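Side-chain contact in replication protein (Sphinx1.76-related DNA, PDB 6H24), which probably takes part in plasmid DNA replication as a Rep-type initiator, the piece described here being its N-terminal winged-helix WH1 domain: residues A[9-14]-A[121-126]. Sequence-based numbering, arbitrary orientation.
Sequences ALMNAS and ITRLEE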
loop_
_atom_site.group_PDB
_atom_site.type_symbol
_atom_site.label_atom_id
_atom_site.label_comp_id
_atom_site.label_asym_id
_atom_site.label_seq_id
_atom_site.Cartn_x
_atom_site.Cartn_y
_atom_site.Cartn_z
ATOM N N ALA A 9 -16.790 1.609 -6.881
ATOM C CA ALA A 9 -16.367 1.707 -5.487
ATOM C C ALA A 9 -15.360 2.834 -5.303
ATOM O O ALA A 9 -15.431 3.589 -4.324
ATOM C CB ALA A 9 -15.783 0.377 -5.017
ATOM N N LEU A 10 -14.403 2.953 -6.223
ATOM C CA LEU A 10 -13.387 3.995 -6.100
ATOM C C LEU A 10 -14.000 5.382 -6.273
ATOM O O LEU A 10 -13.648 6.318 -5.543
ATOM C CB LEU A 10 -12.276 3.764 -7.120
ATOM C CG LEU A 10 -11.102 4.739 -7.022
ATOM C CD1 LEU A 10 -10.419 4.556 -5.672
ATOM C CD2 LEU A 10 -10.110 4.546 -8.152
ATOM N N MET A 11 -14.906 5.544 -7.243
ATOM C CA MET A 11 -15.513 6.852 -7.460
ATOM C C MET A 11 -16.360 7.273 -6.264
ATOM O O MET A 11 -16.333 8.440 -5.855
ATOM C CB MET A 11 -16.363 6.837 -8.732
ATOM C CG MET A 11 -15.593 6.623 -10.033
ATOM S SD MET A 11 -14.204 7.759 -10.275
ATOM C CE MET A 11 -12.822 6.629 -10.106
ATOM N N ASN A 12 -17.111 6.338 -5.678
ATOM C CA ASN A 12 -17.882 6.672 -4.489
ATOM C C ASN A 12 -16.954 7.048 -3.342
ATOM O O ASN A 12 -17.233 7.986 -2.585
ATOM C CB ASN A 12 -18.783 5.503 -4.098
ATOM C CG ASN A 12 -20.095 5.500 -4.862
ATOM O OD1 ASN A 12 -20.852 6.468 -4.819
ATOM N ND2 ASN A 12 -20.374 4.404 -5.556
ATOM N N ALA A 13 -15.840 6.327 -3.196
ATOM C CA ALA A 13 -14.872 6.667 -2.158
ATOM C C ALA A 13 -14.197 8.006 -2.434
ATOM O O ALA A 13 -13.802 8.710 -1.496
ATOM C CB ALA A 13 -13.829 5.553 -2.040
ATOM N N SER A 14 -14.071 8.383 -3.706
ATOM C CA SER A 14 -13.391 9.626 -4.058
ATOM C C SER A 14 -14.074 10.852 -3.465
ATOM O O SER A 14 -13.411 11.867 -3.222
ATOM C CB SER A 14 -13.300 9.744 -5.584
ATOM O OG SER A 14 -14.517 10.188 -6.160
ATOM N N ILE A 121 -6.392 5.470 -12.878
ATOM C CA ILE A 121 -5.842 6.810 -12.686
ATOM C C ILE A 121 -6.465 7.802 -13.670
ATOM O O ILE A 121 -6.734 8.951 -13.309
ATOM C CB ILE A 121 -4.310 6.784 -12.796
ATOM C CG1 ILE A 121 -3.696 6.246 -11.501
ATOM C CG2 ILE A 121 -3.767 8.182 -13.040
ATOM C CD1 ILE A 121 -3.744 7.237 -10.345
ATOM N N THR A 122 -6.708 7.386 -14.917
ATOM C CA THR A 122 -7.316 8.321 -15.859
ATOM C C THR A 122 -8.745 8.656 -15.453
ATOM O O THR A 122 -9.203 9.785 -15.679
ATOM C CB THR A 122 -7.269 7.784 -17.288
ATOM O OG1 THR A 122 -5.902 7.657 -17.684
ATOM C CG2 THR A 122 -7.962 8.760 -18.232
ATOM N N ARG A 123 -9.464 7.699 -14.859
ATOM C CA ARG A 123 -10.795 7.994 -14.341
ATOM C C ARG A 123 -10.721 8.995 -13.193
ATOM O O ARG A 123 -11.573 9.886 -13.078
ATOM C CB ARG A 123 -11.479 6.709 -13.881
ATOM C CG ARG A 123 -11.846 5.765 -15.016
ATOM C CD ARG A 123 -13.093 6.241 -15.757
ATOM N NE ARG A 123 -14.276 6.233 -14.898
ATOM C CZ ARG A 123 -14.873 7.317 -14.403
ATOM N NH1 ARG A 123 -14.418 8.533 -14.675
ATOM N NH2 ARG A 123 -15.941 7.177 -13.631
ATOM N N LEU A 124 -9.710 8.866 -12.328
ATOM C CA LEU A 124 -9.542 9.845 -11.259
ATOM C C LEU A 124 -9.197 11.219 -11.818
ATOM O O LEU A 124 -9.661 12.236 -11.298
ATOM C CB LEU A 124 -8.467 9.397 -10.272
ATOM C CG LEU A 124 -8.807 8.190 -9.399
ATOM C CD1 LEU A 124 -7.591 7.776 -8.570
ATOM C CD2 LEU A 124 -10.000 8.479 -8.499
ATOM N N GLU A 125 -8.346 11.277 -12.847
ATOM C CA GLU A 125 -8.045 12.568 -13.461
ATOM C C GLU A 125 -9.331 13.230 -13.945
ATOM O O GLU A 125 -9.510 14.442 -13.778
ATOM C CB GLU A 125 -7.010 12.402 -14.577
ATOM C CG GLU A 125 -6.616 13.723 -15.257
ATOM C CD GLU A 125 -5.497 13.582 -16.288
ATOM O OE1 GLU A 125 -5.207 12.452 -16.741
ATOM O OE2 GLU A 125 -4.917 14.627 -16.665
ATOM N N GLU A 126 -10.240 12.447 -14.543
ATOM C CA GLU A 126 -11.526 12.973 -14.994
ATOM C C GLU A 126 -12.374 13.419 -13.811
ATOM O O GLU A 126 -12.944 14.517 -13.814
ATOM C CB GLU A 126 -12.280 11.907 -15.797
ATOM C CG GLU A 126 -11.590 11.483 -17.085
ATOM C CD GLU A 126 -12.216 10.251 -17.726
ATOM O OE1 GLU A 126 -13.259 9.769 -17.234
ATOM O OE2 GLU A 126 -11.654 9.761 -18.728
#
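Met11 reaches from helix 2-14 to Arg123 and Leu124 of helix 121-128, joining the first and last helices of the winged-helix WH1 domain. The two segments point in the same general direction, their axes inclined by 36° and 11.0 Å apart at closest approach; side chains make the contacts, with no hydrogen bond across. From its CB the methionine chain sets out with CG beside the backbone N (chi1 -65°), and here CG lies 3.7 Å from Arg123 NH2. The next atom, SD, sits over one face of the guanidinium, 3.8 Å from that same NH2. The bend at chi2 puts SD there; the turn at chi3 then sends CE on toward helix 121-128, where it touches both Arg123 CB (4.0 Å) and Leu124 CD2 (3.7 Å). The arginine thus presents both its alkyl root and its flat charged end to the thioether. Its guanidinium has carboxylates as partners: a salt bridge from NE to Asp7, one turn before Met11 on the opposing helix, adds an ionic link between the helices, while NH1 forms a salt bridge with Glu126 OE1 of its own helix, its hydrogen bond weak and bent. Deeper in, Leu10 and Leu124 cross at about a right angle, and Trp96 touches both. Leu10 CD2 faces Leu124 CD2 at 3.9 Å, with Leu124 CG and CD1 only slightly farther away.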